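Local coordinates for protein activated BY transcription factor SSRB (Salmonella enterica, PDB 2WNW) that belongs to glycosyl hydrolase family 30 and joins a TIM-barrel domain to a beta-sandwich domain in a two-subunit assembly, at residues H240-L245 with D273-I278; N320-C325 with E394-V399; H309-L314 with V408-D413; A41-D46 with A381-S386. All blocks are in the same frame, centred on the assembly; numbering follows the deposited sequence.

Contact 1 (H240-L245 with D273-I278)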
loop_
_atom_site.group_PDB
_atom_site.type_symbol
_atom_site.label_atom_id
_atom_site.label_comp_id
_atom_site.label_asym_id
_atom_site.label_seq_id
_atom_site.Cartn_x
_atom_site.Cartn_y
_atom_site.Cartn_z
ATOM N N HIS A 240 -6.965 12.084 -15.942
ATOM C CA HIS A 240 -5.755 12.861 -15.721
ATOM C C HIS A 240 -4.894 12.141 -14.679
ATOM O O HIS A 240 -5.201 11.010 -14.287
ATOM C CB HIS A 240 -6.141 14.275 -15.267
ATOM C CG HIS A 240 -5.026 15.273 -15.349
ATOM N ND1 HIS A 240 -4.143 15.326 -16.408
ATOM C CD2 HIS A 240 -4.678 16.290 -14.524
ATOM C CE1 HIS A 240 -3.303 16.329 -16.234
ATOM N NE2 HIS A 240 -3.607 16.932 -15.097
ATOM N N ASP A 241 -3.829 12.784 -14.219
ATOM C CA ASP A 241 -2.919 12.147 -13.266
ATOM C C ASP A 241 -3.493 11.799 -11.891
ATOM O O ASP A 241 -4.460 12.393 -11.435
ATOM C CB ASP A 241 -1.665 13.006 -13.136
ATOM C CG ASP A 241 -1.087 13.364 -14.489
ATOM O OD1 ASP A 241 -0.913 12.443 -15.315
ATOM O OD2 ASP A 241 -0.812 14.557 -14.733
ATOM N N LYS A 242 -2.865 10.831 -11.230
ATOM C CA LYS A 242 -3.337 10.353 -9.936
ATOM C C LYS A 242 -3.272 11.303 -8.738
ATOM O O LYS A 242 -3.958 11.079 -7.740
ATOM C CB LYS A 242 -2.630 9.032 -9.606
ATOM C CG LYS A 242 -3.056 7.893 -10.530
ATOM C CD LYS A 242 -2.362 6.576 -10.185
ATOM C CE LYS A 242 -0.981 6.495 -10.812
ATOM N NZ LYS A 242 -0.260 5.265 -10.368
ATOM N N ASP A 243 -2.477 12.363 -8.830
ATOM C CA ASP A 243 -2.360 13.305 -7.715
ATOM C C ASP A 243 -3.638 14.098 -7.405
ATOM O O ASP A 243 -3.826 14.552 -6.276
ATOM C CB ASP A 243 -1.200 14.267 -7.973
ATOM C CG ASP A 243 -1.436 15.147 -9.181
ATOM O OD1 ASP A 243 -1.945 16.276 -9.009
ATOM O OD2 ASP A 243 -1.125 14.699 -10.305
ATOM N N GLY A 244 -4.518 14.257 -8.391
ATOM C CA GLY A 244 -5.744 15.012 -8.160
ATOM C C GLY A 244 -7.001 14.162 -8.147
ATOM O O GLY A 244 -8.124 14.676 -8.186
ATOM N N LEU A 245 -6.806 12.853 -8.071
ATOM C CA LEU A 245 -7.896 11.883 -8.085
ATOM C C LEU A 245 -8.986 12.066 -7.018
ATOM O O LEU A 245 -10.173 12.188 -7.343
ATOM C CB LEU A 245 -7.294 10.480 -7.978
ATOM C CG LEU A 245 -8.036 9.275 -8.547
ATOM C CD1 LEU A 245 -8.497 9.556 -9.966
ATOM C CD2 LEU A 245 -7.096 8.070 -8.513
ATOM N N ASP A 273 3.384 7.722 -8.559
ATOM C CA ASP A 273 2.583 6.657 -7.959
ATOM C C ASP A 273 1.216 7.056 -7.403
ATOM O O ASP A 273 0.183 6.701 -7.972
ATOM C CB ASP A 273 3.388 5.969 -6.845
ATOM C CG ASP A 273 4.710 5.385 -7.335
ATOM O OD1 ASP A 273 4.958 5.385 -8.561
ATOM O OD2 ASP A 273 5.504 4.916 -6.483
ATOM N N HIS A 274 1.218 7.763 -6.276
ATOM C CA HIS A 274 -0.016 8.194 -5.620
ATOM C C HIS A 274 -1.033 7.060 -5.504
ATOM O O HIS A 274 -2.236 7.276 -5.636
ATOM C CB HIS A 274 -0.626 9.373 -6.385
ATOM C CG HIS A 274 0.199 10.621 -6.312
ATOM N ND1 HIS A 274 0.415 11.298 -5.131
ATOM C CD2 HIS A 274 0.892 11.291 -7.263
ATOM C CE1 HIS A 274 1.207 12.331 -5.357
ATOM N NE2 HIS A 274 1.512 12.349 -6.643
ATOM N N PHE A 275 -0.546 5.853 -5.232
ATOM C CA PHE A 275 -1.423 4.689 -5.128
ATOM C C PHE A 275 -2.503 4.827 -4.055
ATOM O O PHE A 275 -3.610 4.313 -4.214
ATOM C CB PHE A 275 -0.597 3.419 -4.862
ATOM C CG PHE A 275 0.461 3.141 -5.908
ATOM C CD1 PHE A 275 0.134 3.109 -7.264
ATOM C CD2 PHE A 275 1.779 2.900 -5.533
ATOM C CE1 PHE A 275 1.111 2.843 -8.233
ATOM C CE2 PHE A 275 2.768 2.633 -6.489
ATOM C CZ PHE A 275 2.431 2.604 -7.845
ATOM N N SER A 276 -2.183 5.517 -2.965
ATOM C CA SER A 276 -3.137 5.695 -1.873
ATOM C C SER A 276 -4.450 6.351 -2.292
ATOM O O SER A 276 -5.496 6.077 -1.698
ATOM C CB SER A 276 -2.502 6.506 -0.738
ATOM O OG SER A 276 -1.525 5.744 -0.052
ATOM N N GLN A 277 -4.408 7.213 -3.306
ATOM C CA GLN A 277 -5.632 7.874 -3.750
ATOM C C GLN A 277 -6.549 6.906 -4.487
ATOM O O GLN A 277 -7.771 7.038 -4.433
ATOM C CB GLN A 277 -5.305 9.098 -4.613
ATOM C CG GLN A 277 -4.694 10.227 -3.783
ATOM C CD GLN A 277 -4.723 11.567 -4.480
ATOM O OE1 GLN A 277 -5.728 11.945 -5.084
ATOM N NE2 GLN A 277 -3.620 12.307 -4.384
ATOM N N ILE A 278 -5.962 5.926 -5.165
ATOM C CA ILE A 278 -6.764 4.922 -5.858
ATOM C C ILE A 278 -7.450 4.082 -4.784
ATOM O O ILE A 278 -8.657 3.846 -4.836
ATOM C CB ILE A 278 -5.899 3.974 -6.707
ATOM C CG1 ILE A 278 -5.115 4.760 -7.758
ATOM C CG2 ILE A 278 -6.793 2.944 -7.399
ATOM C CD1 ILE A 278 -4.164 3.891 -8.549
#
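Lys242 NZ donates to the backbone O of Asp273 (2.8 Å), meeting it in the carbonyl plane on a lone pair, and forms a salt bridge with Asp316 of helix 305-322. A bend at chi3 (-83°) brings the ammonium beside Phe275, where NZ lies 3.5 Å from CE1 of that ring, while Lys242 CD rests on Ile278 CD1 (3.6 Å). Gln277 makes the second polar tie: its NE2 reaches Asp243 O (2.9 Å) from 52° above the carbonyl plane. The same NE2 bonds Ser387 of the second subunit, and OE1 accepts from Val246 N, so bonds at both ends of the amide fix its rotation. Asp243 CB lies over one face of the His274 ring, 3.8 Å from the centroid; ND1 of His274 also meets Ser387 of the second subunit. Leu245 CD2 adds an apolar contact with Ile278 CG1. The loop after barrel strand 234-239 is thus joined to the start of helix 275-284 through the ammonium of a buried lysine, its charge probably offset by Asp316, and through one amide that also reaches the partner subunit.

Contact 2 (N320-C325 with E394-V399)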
loop_
_atom_site.group_PDB
_atom_site.type_symbol
_atom_site.label_atom_id
_atom_site.label_comp_id
_atom_site.label_asym_id
_atom_site.label_seq_id
_atom_site.Cartn_x
_atom_site.Cartn_y
_atom_site.Cartn_z
ATOM N N ASN A 320 -1.147 -0.011 -9.054
ATOM C CA ASN A 320 -2.520 0.327 -9.408
ATOM C C ASN A 320 -3.473 -0.810 -9.067
ATOM O O ASN A 320 -4.472 -0.607 -8.382
ATOM C CB ASN A 320 -2.627 0.645 -10.908
ATOM C CG ASN A 320 -2.026 1.991 -11.266
ATOM O OD1 ASN A 320 -1.903 2.337 -12.441
ATOM N ND2 ASN A 320 -1.655 2.757 -10.256
ATOM N N PHE A 321 -3.163 -2.012 -9.537
ATOM C CA PHE A 321 -4.040 -3.144 -9.272
ATOM C C PHE A 321 -4.123 -3.522 -7.797
ATOM O O PHE A 321 -5.187 -3.911 -7.317
ATOM C CB PHE A 321 -3.632 -4.330 -10.148
ATOM C CG PHE A 321 -4.008 -4.152 -11.595
ATOM C CD1 PHE A 321 -5.347 -4.062 -11.970
ATOM C CD2 PHE A 321 -3.031 -4.035 -12.578
ATOM C CE1 PHE A 321 -5.709 -3.859 -13.300
ATOM C CE2 PHE A 321 -3.382 -3.831 -13.914
ATOM C CZ PHE A 321 -4.724 -3.742 -14.276
ATOM N N LYS A 322 -3.021 -3.396 -7.064
ATOM C CA LYS A 322 -3.060 -3.707 -5.639
ATOM C C LYS A 322 -3.932 -2.675 -4.930
ATOM O O LYS A 322 -4.503 -2.950 -3.875
ATOM C CB LYS A 322 -1.658 -3.667 -5.025
ATOM C CG LYS A 322 -0.777 -4.838 -5.406
ATOM C CD LYS A 322 -0.301 -5.592 -4.169
ATOM C CE LYS A 322 -1.452 -6.195 -3.391
ATOM N NZ LYS A 322 -0.992 -6.910 -2.157
ATOM N N SER A 323 -4.040 -1.490 -5.523
ATOM C CA SER A 323 -4.810 -0.403 -4.926
ATOM C C SER A 323 -6.271 -0.250 -5.353
ATOM O O SER A 323 -6.949 0.655 -4.874
ATOM C CB SER A 323 -4.072 0.916 -5.155
ATOM O OG SER A 323 -2.758 0.823 -4.634
ATOM N N GLY A 324 -6.750 -1.105 -6.253
ATOM C CA GLY A 324 -8.147 -1.025 -6.658
ATOM C C GLY A 324 -8.458 -0.716 -8.116
ATOM O O GLY A 324 -9.624 -0.521 -8.465
ATOM N N CYS A 325 -7.428 -0.685 -8.960
ATOM C CA CYS A 325 -7.571 -0.383 -10.388
ATOM C C CYS A 325 -8.437 -1.403 -11.130
ATOM O O CYS A 325 -8.318 -2.606 -10.906
ATOM C CB CYS A 325 -6.183 -0.318 -11.037
ATOM S SG CYS A 325 -6.186 0.083 -12.794
ATOM N N GLU A 394 7.743 -6.498 -5.399
ATOM C CA GLU A 394 6.410 -6.031 -5.754
ATOM C C GLU A 394 5.589 -7.189 -6.290
ATOM O O GLU A 394 6.080 -7.999 -7.073
ATOM C CB GLU A 394 6.514 -4.917 -6.801
ATOM C CG GLU A 394 7.277 -3.689 -6.298
ATOM C CD GLU A 394 7.325 -2.565 -7.320
ATOM O OE1 GLU A 394 6.394 -2.465 -8.143
ATOM O OE2 GLU A 394 8.285 -1.776 -7.296
ATOM N N GLU A 395 4.332 -7.265 -5.874
ATOM C CA GLU A 395 3.486 -8.361 -6.311
ATOM C C GLU A 395 1.998 -8.062 -6.264
ATOM O O GLU A 395 1.536 -7.256 -5.458
ATOM C CB GLU A 395 3.771 -9.591 -5.444
ATOM C CG GLU A 395 3.544 -9.382 -3.934
ATOM C CD GLU A 395 2.073 -9.384 -3.542
ATOM O OE1 GLU A 395 1.291 -10.108 -4.193
ATOM O OE2 GLU A 395 1.695 -8.683 -2.573
ATOM N N VAL A 396 1.254 -8.722 -7.146
ATOM C CA VAL A 396 -0.198 -8.589 -7.186
ATOM C C VAL A 396 -0.745 -9.854 -7.836
ATOM O O VAL A 396 -0.174 -10.357 -8.802
ATOM C CB VAL A 396 -0.657 -7.335 -7.971
ATOM C CG1 VAL A 396 -0.246 -7.430 -9.432
ATOM C CG2 VAL A 396 -2.171 -7.169 -7.839
ATOM N N GLY A 397 -1.832 -10.381 -7.285
ATOM C CA GLY A 397 -2.412 -11.596 -7.829
ATOM C C GLY A 397 -3.848 -11.428 -8.267
ATOM O O GLY A 397 -4.540 -10.513 -7.823
ATOM N N PHE A 398 -4.292 -12.325 -9.141
ATOM C CA PHE A 398 -5.648 -12.300 -9.675
ATOM C C PHE A 398 -6.207 -13.717 -9.715
ATOM O O PHE A 398 -5.461 -14.692 -9.652
ATOM C CB PHE A 398 -5.655 -11.796 -11.121
ATOM C CG PHE A 398 -4.948 -10.487 -11.333
ATOM C CD1 PHE A 398 -5.673 -9.308 -11.446
ATOM C CD2 PHE A 398 -3.565 -10.444 -11.491
ATOM C CE1 PHE A 398 -5.031 -8.098 -11.724
ATOM C CE2 PHE A 398 -2.913 -9.244 -11.767
ATOM C CZ PHE A 398 -3.650 -8.068 -11.887
ATOM N N VAL A 399 -7.525 -13.814 -9.824
ATOM C CA VAL A 399 -8.186 -15.097 -9.968
ATOM C C VAL A 399 -9.072 -14.914 -11.191
ATOM O O VAL A 399 -10.013 -14.116 -11.168
ATOM C CB VAL A 399 -9.074 -15.463 -8.762
ATOM C CG1 VAL A 399 -9.753 -16.807 -9.026
ATOM C CG2 VAL A 399 -8.237 -15.552 -7.494
#
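Phe321 and Lys322, at the end of helix 305-322 of the TIM barrel, pack against strand 393-399 of the beta sandwich. The helix closes in a Schellman motif with Gly324 at positive phi, where Cys325 N bonds back to Asn320 O (3.0 Å), and the chain then turns toward barrel strand 327-330. The aromatic contact is a T-shaped pair: the edge of Phe398 points at the face of Phe321, with centroids 5.5 Å apart and planes at 72°. CZ of Phe398 leads, coming to 3.9 Å from CG of Phe321. Phe48, on the first barrel strand, also meets the Phe321 ring.

Apolar contacts continue along the strand. Val396 CG2 reaches Phe321 CB (3.9 Å), and Val396 CB lies 3.6 Å from CG of Lys322, whose side chain runs alongside the valine, pointing the other way. The methyl reaches the helix because it stands anti to its own backbone N, on the helix side of the strand.

The polar end is ionic. The Lys322 side chain runs over the strand to Glu395, whose chain curls back at chi2 toward it, and whose OE1 is bonded to Ser386. The ammonium's stronger partner is Ser276 OG of the second subunit. Within the salt bridge, Lys322 NZ meets Glu395 OE2 at 3.2 Å, on the syn side and 29° out of the carboxylate plane.

Contact 3 (H309-L314 with V408-D413)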
loop_
_atom_site.group_PDB
_atom_site.type_symbol
_atom_site.label_atom_id
_atom_site.label_comp_id
_atom_site.label_asym_id
_atom_site.label_seq_id
_atom_site.Cartn_x
_atom_site.Cartn_y
_atom_site.Cartn_z
ATOM N N HIS A 309 12.390 1.879 -18.236
ATOM C CA HIS A 309 11.053 1.808 -18.821
ATOM C C HIS A 309 10.337 0.555 -18.328
ATOM O O HIS A 309 9.134 0.572 -18.059
ATOM C CB HIS A 309 11.156 1.815 -20.346
ATOM C CG HIS A 309 11.753 3.073 -20.898
ATOM N ND1 HIS A 309 12.008 3.251 -22.241
ATOM C CD2 HIS A 309 12.155 4.213 -20.285
ATOM C CE1 HIS A 309 12.543 4.445 -22.431
ATOM N NE2 HIS A 309 12.643 5.048 -21.261
ATOM N N TRP A 310 11.097 -0.527 -18.212
ATOM C CA TRP A 310 10.602 -1.808 -17.722
ATOM C C TRP A 310 10.054 -1.573 -16.317
ATOM O O TRP A 310 8.926 -1.961 -15.997
ATOM C CB TRP A 310 11.778 -2.799 -17.721
ATOM C CG TRP A 310 11.634 -4.066 -16.922
ATOM C CD1 TRP A 310 12.140 -4.305 -15.671
ATOM C CD2 TRP A 310 11.065 -5.307 -17.365
ATOM N NE1 TRP A 310 11.933 -5.616 -15.318
ATOM C CE2 TRP A 310 11.275 -6.254 -16.338
ATOM C CE3 TRP A 310 10.400 -5.711 -18.532
ATOM C CZ2 TRP A 310 10.845 -7.587 -16.442
ATOM C CZ3 TRP A 310 9.973 -7.039 -18.637
ATOM C CH2 TRP A 310 10.199 -7.958 -17.596
ATOM N N HIS A 311 10.850 -0.905 -15.489
ATOM C CA HIS A 311 10.443 -0.595 -14.125
ATOM C C HIS A 311 9.198 0.281 -14.067
ATOM O O HIS A 311 8.277 0.005 -13.308
ATOM C CB HIS A 311 11.558 0.134 -13.375
ATOM C CG HIS A 311 11.119 0.690 -12.057
ATOM N ND1 HIS A 311 10.934 -0.098 -10.941
ATOM C CD2 HIS A 311 10.764 1.946 -11.694
ATOM C CE1 HIS A 311 10.481 0.649 -9.949
ATOM N NE2 HIS A 311 10.368 1.893 -10.380
ATOM N N THR A 312 9.182 1.354 -14.852
ATOM C CA THR A 312 8.040 2.265 -14.838
ATOM C C THR A 312 6.716 1.552 -15.096
ATOM O O THR A 312 5.751 1.754 -14.360
ATOM C CB THR A 312 8.236 3.407 -15.863
ATOM O OG1 THR A 312 9.371 4.193 -15.474
ATOM C CG2 THR A 312 7.006 4.303 -15.930
ATOM N N TYR A 313 6.673 0.710 -16.124
ATOM C CA TYR A 313 5.446 -0.010 -16.443
ATOM C C TYR A 313 5.046 -1.003 -15.357
ATOM O O TYR A 313 3.908 -0.986 -14.881
ATOM C CB TYR A 313 5.580 -0.753 -17.782
ATOM C CG TYR A 313 5.197 0.079 -18.990
ATOM C CD1 TYR A 313 6.101 0.973 -19.569
ATOM C CD2 TYR A 313 3.912 -0.004 -19.531
ATOM C CE1 TYR A 313 5.728 1.768 -20.661
ATOM C CE2 TYR A 313 3.528 0.786 -20.613
ATOM C CZ TYR A 313 4.438 1.667 -21.173
ATOM O OH TYR A 313 4.047 2.447 -22.234
ATOM N N LEU A 314 5.975 -1.871 -14.963
ATOM C CA LEU A 314 5.669 -2.872 -13.943
ATOM C C LEU A 314 5.315 -2.268 -12.590
ATOM O O LEU A 314 4.353 -2.689 -11.951
ATOM C CB LEU A 314 6.840 -3.846 -13.784
ATOM C CG LEU A 314 7.046 -4.825 -14.944
ATOM C CD1 LEU A 314 8.355 -5.580 -14.747
ATOM C CD2 LEU A 314 5.867 -5.796 -15.019
ATOM N N VAL A 408 1.775 -12.060 -10.184
ATOM C CA VAL A 408 2.866 -11.346 -10.840
ATOM C C VAL A 408 3.823 -10.865 -9.749
ATOM O O VAL A 408 3.393 -10.264 -8.766
ATOM C CB VAL A 408 2.354 -10.111 -11.624
ATOM C CG1 VAL A 408 3.524 -9.387 -12.269
ATOM C CG2 VAL A 408 1.353 -10.541 -12.685
ATOM N N VAL A 409 5.111 -11.153 -9.913
ATOM C CA VAL A 409 6.118 -10.737 -8.942
ATOM C C VAL A 409 7.247 -10.042 -9.690
ATOM O O VAL A 409 7.742 -10.552 -10.696
ATOM C CB VAL A 409 6.711 -11.942 -8.162
ATOM C CG1 VAL A 409 7.738 -11.443 -7.142
ATOM C CG2 VAL A 409 5.600 -12.712 -7.457
ATOM N N TYR A 410 7.644 -8.877 -9.189
ATOM C CA TYR A 410 8.704 -8.079 -9.793
ATOM C C TYR A 410 9.712 -7.671 -8.719
ATOM O O TYR A 410 9.346 -7.074 -7.702
ATOM C CB TYR A 410 8.090 -6.833 -10.450
ATOM C CG TYR A 410 9.067 -5.706 -10.717
ATOM C CD1 TYR A 410 8.805 -4.414 -10.252
ATOM C CD2 TYR A 410 10.251 -5.926 -11.419
ATOM C CE1 TYR A 410 9.701 -3.373 -10.477
ATOM C CE2 TYR A 410 11.155 -4.890 -11.651
ATOM C CZ TYR A 410 10.874 -3.619 -11.176
ATOM O OH TYR A 410 11.766 -2.598 -11.392
ATOM N N ASN A 411 10.976 -8.006 -8.946
ATOM C CA ASN A 411 12.041 -7.679 -8.003
ATOM C C ASN A 411 12.741 -6.381 -8.404
ATOM O O ASN A 411 13.555 -6.374 -9.328
ATOM C CB ASN A 411 13.061 -8.826 -7.948
ATOM C CG ASN A 411 14.278 -8.478 -7.114
ATOM O OD1 ASN A 411 14.200 -7.634 -6.222
ATOM N ND2 ASN A 411 15.408 -9.134 -7.391
ATOM N N ARG A 412 12.439 -5.285 -7.707
ATOM C CA ARG A 412 13.064 -4.007 -8.041
ATOM C C ARG A 412 14.423 -3.821 -7.373
ATOM O O ARG A 412 15.114 -2.836 -7.631
ATOM C CB ARG A 412 12.143 -2.828 -7.676
ATOM C CG ARG A 412 11.997 -2.562 -6.188
ATOM C CD ARG A 412 11.134 -1.332 -5.921
ATOM N NE ARG A 412 11.719 -0.109 -6.471
ATOM C CZ ARG A 412 11.143 1.089 -6.402
ATOM N NH1 ARG A 412 9.965 1.228 -5.807
ATOM N NH2 ARG A 412 11.738 2.147 -6.933
ATOM N N ASP A 413 14.810 -4.770 -6.523
ATOM C CA ASP A 413 16.095 -4.694 -5.833
ATOM C C ASP A 413 17.197 -4.853 -6.879
ATOM O O ASP A 413 16.950 -5.355 -7.979
ATOM C CB ASP A 413 16.210 -5.813 -4.788
ATOM C CG ASP A 413 17.174 -5.473 -3.651
ATOM O OD1 ASP A 413 17.983 -4.530 -3.798
ATOM O OD2 ASP A 413 17.123 -6.159 -2.607
#
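Tyr410 reaches from strand 405-411 toward helix 305-322, and three helix residues meet it from different directions. At the tip of the tyrosine, Tyr410 OH and His311 ND1 share a hydrogen bond of 2.7 Å, with the oxygen in the plane of the imidazole. The two rings meet rim to rim with planes at 50°, neither over the other's face. His311 turns to the hydroxyl because its CG stands anti to the backbone N (chi1 170°), and the imidazole stacks on His315 one helical turn further on.

Leu314 comes over a face of the tyrosine: CD1 lies 4.2 Å from the Tyr410 centroid, a CH-pi contact, and CB touches nearer the rim. The other face carries the backbone N of Arg412, 4.1 Å above the ring centre. Trp310 stands obliquely to Tyr410, planes at 83°, its NE1 3.8 Å from CE2 of the tyrosine; that N-H is spent on Ser435 O.

Further out, the Arg412 guanidinium lies so that His311 CE1 is over one of its faces, 3.6 Å from NH2 of Arg412. A long, weak ion pair joins the same arginine to Glu394. At the end of the strand, Asn411 OD1 accepts from Asp413 N (2.9 Å), an Asx turn. Trp310, His311 and Tyr410 thus form an aromatic cluster where a helix of the TIM barrel faces the beta sandwich.

Contact 4 (A41-D46 with A381-S386)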
loop_
_atom_site.group_PDB
_atom_site.type_symbol
_atom_site.label_atom_id
_atom_site.label_comp_id
_atom_site.label_asym_id
_atom_site.label_seq_id
_atom_site.Cartn_x
_atom_site.Cartn_y
_atom_site.Cartn_z
ATOM N N ALA A 41 -11.383 -12.343 -2.582
ATOM C CA ALA A 41 -11.344 -11.574 -3.817
ATOM C C ALA A 41 -11.601 -10.091 -3.592
ATOM O O ALA A 41 -12.392 -9.702 -2.732
ATOM C CB ALA A 41 -12.359 -12.135 -4.808
ATOM N N LEU A 42 -10.923 -9.264 -4.377
ATOM C CA LEU A 42 -11.079 -7.824 -4.265
ATOM C C LEU A 42 -11.824 -7.281 -5.490
ATOM O O LEU A 42 -12.831 -7.864 -5.904
ATOM C CB LEU A 42 -9.702 -7.174 -4.078
ATOM C CG LEU A 42 -8.935 -7.738 -2.866
ATOM C CD1 LEU A 42 -7.563 -7.094 -2.754
ATOM C CD2 LEU A 42 -9.739 -7.498 -1.593
ATOM N N GLN A 43 -11.343 -6.190 -6.081
ATOM C CA GLN A 43 -12.039 -5.600 -7.226
ATOM C C GLN A 43 -11.931 -6.386 -8.530
ATOM O O GLN A 43 -10.980 -7.141 -8.741
ATOM C CB GLN A 43 -11.555 -4.163 -7.471
ATOM C CG GLN A 43 -10.328 -4.049 -8.371
ATOM C CD GLN A 43 -9.016 -4.277 -7.640
ATOM O OE1 GLN A 43 -8.990 -4.791 -6.523
ATOM N NE2 GLN A 43 -7.914 -3.899 -8.277
ATOM N N GLN A 44 -12.915 -6.186 -9.407
ATOM C CA GLN A 44 -12.945 -6.855 -10.705
ATOM C C GLN A 44 -12.248 -5.981 -11.742
ATOM O O GLN A 44 -12.373 -4.755 -11.717
ATOM C CB GLN A 44 -14.391 -7.109 -11.139
ATOM C CG GLN A 44 -14.522 -8.048 -12.324
ATOM C CD GLN A 44 -15.954 -8.509 -12.550
ATOM O OE1 GLN A 44 -16.196 -9.666 -12.895
ATOM N NE2 GLN A 44 -16.907 -7.606 -12.361
ATOM N N ILE A 45 -11.515 -6.608 -12.654
ATOM C CA ILE A 45 -10.811 -5.860 -13.686
ATOM C C ILE A 45 -11.414 -6.150 -15.059
ATOM O O ILE A 45 -11.907 -7.251 -15.310
ATOM C CB ILE A 45 -9.290 -6.182 -13.654
ATOM C CG1 ILE A 45 -9.027 -7.629 -14.069
ATOM C CG2 ILE A 45 -8.754 -5.969 -12.232
ATOM C CD1 ILE A 45 -8.738 -7.791 -15.545
ATOM N N ASP A 46 -11.378 -5.154 -15.939
ATOM C CA ASP A 46 -11.957 -5.290 -17.270
ATOM C C ASP A 46 -11.008 -5.740 -18.377
ATOM O O ASP A 46 -11.463 -6.133 -19.454
ATOM C CB ASP A 46 -12.628 -3.973 -17.679
ATOM C CG ASP A 46 -13.718 -3.551 -16.705
ATOM O OD1 ASP A 46 -14.296 -4.441 -16.052
ATOM O OD2 ASP A 46 -14.007 -2.338 -16.600
ATOM N N ALA A 381 -11.692 -11.084 -14.337
ATOM C CA ALA A 381 -10.914 -11.630 -13.234
ATOM C C ALA A 381 -10.958 -10.653 -12.064
ATOM O O ALA A 381 -11.229 -9.463 -12.243
ATOM C CB ALA A 381 -9.462 -11.849 -13.672
ATOM N N ARG A 382 -10.707 -11.155 -10.862
ATOM C CA ARG A 382 -10.682 -10.295 -9.689
ATOM C C ARG A 382 -9.310 -10.350 -9.043
ATOM O O ARG A 382 -8.638 -11.382 -9.069
ATOM C CB ARG A 382 -11.746 -10.714 -8.666
ATOM C CG ARG A 382 -13.160 -10.285 -9.037
ATOM C CD ARG A 382 -14.152 -10.597 -7.928
ATOM N NE ARG A 382 -15.513 -10.193 -8.281
ATOM C CZ ARG A 382 -16.009 -8.970 -8.110
ATOM N NH1 ARG A 382 -15.266 -8.006 -7.580
ATOM N NH2 ARG A 382 -17.257 -8.710 -8.480
ATOM N N VAL A 383 -8.879 -9.225 -8.490
ATOM C CA VAL A 383 -7.599 -9.182 -7.805
ATOM C C VAL A 383 -7.811 -9.971 -6.517
ATOM O O VAL A 383 -8.893 -9.924 -5.933
ATOM C CB VAL A 383 -7.202 -7.731 -7.455
ATOM C CG1 VAL A 383 -6.054 -7.726 -6.446
ATOM C CG2 VAL A 383 -6.797 -6.988 -8.721
ATOM N N MET A 384 -6.800 -10.714 -6.086
ATOM C CA MET A 384 -6.926 -11.481 -4.853
ATOM C C MET A 384 -6.071 -10.841 -3.769
ATOM O O MET A 384 -5.135 -10.095 -4.063
ATOM C CB MET A 384 -6.469 -12.930 -5.058
ATOM C CG MET A 384 -4.965 -13.089 -5.246
ATOM S SD MET A 384 -4.444 -14.825 -5.149
ATOM C CE MET A 384 -4.017 -15.156 -6.845
ATOM N N LEU A 385 -6.401 -11.123 -2.516
ATOM C CA LEU A 385 -5.632 -10.592 -1.405
ATOM C C LEU A 385 -4.290 -11.315 -1.370
ATOM O O LEU A 385 -4.227 -12.533 -1.540
ATOM C CB LEU A 385 -6.368 -10.834 -0.083
ATOM C CG LEU A 385 -5.582 -10.511 1.190
ATOM C CD1 LEU A 385 -5.350 -9.003 1.273
ATOM C CD2 LEU A 385 -6.350 -11.003 2.416
ATOM N N SER A 386 -3.215 -10.564 -1.168
ATOM C CA SER A 386 -1.884 -11.151 -1.069
ATOM C C SER A 386 -1.003 -10.159 -0.318
ATOM O O SER A 386 -1.341 -8.977 -0.223
ATOM C CB SER A 386 -1.299 -11.435 -2.457
ATOM O OG SER A 386 -1.049 -10.243 -3.180
#
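Leu42 N bonds Val383 O (2.6 Å) and Val383 N bonds Gln43 O (3.0 Å), pairing strands 41-44 and 382-388 antiparallel; just past the strand ends Ile45 N bonds Ala381 O (2.9 Å). A fourth bond uses a side chain. Arg382 NH1 donates to Leu42 O (3.0 Å), in the carbonyl plane and close to the plane of its own guanidinium, and Gln44 CB lies over one guanidinium face. On the other side of the pair, Val383 is flanked by Leu42 CD1, which lies 4.0 Å from its CG1, and by Ile45 CG2, which lies 4.1 Å from its CG2. Gln43 folds across the valine, bent at chi2 (-82°), and brings NE2 to 3.3 Å from Val383 CG2. Its amide is held by the C-terminal end of helix 305-322 and the turn after it, where NE2 bonds Phe321 O and Cys325 O. Tyr280 of the second subunit packs on Leu42. Ala41 with Met384 and Gln44 with Arg382 are non-hydrogen-bonded pairs, and the register slips by one residue between them: a beta bulge in an edge of the sandwich sheet.

How the contacts relate
Contacts 1, 2 and 3 are buried, whereas contact 4 is partly exposed along one strand face. Contact 1 lies wholly within the barrel and joins a barrel loop to the start of helix 275-284. Contacts 2 and 3 use one element, helix 305-322, to hold two adjacent sandwich strands, contact 2 with an ionic end and a phenylalanine pair, contact 3 with a tyrosine-centred cluster. Contact 4 adds the neighbouring strand on the other side of 393-399 and relies mainly on backbone bonds. Its centre lies about 7 Å from that of contact 2, which it meets through Ser386 and Glu395. Contact 1 touches contact 2 through Phe275 and Ile278, which pack on Ser323, but stays about 6 Å from contact 3 at the nearest atoms.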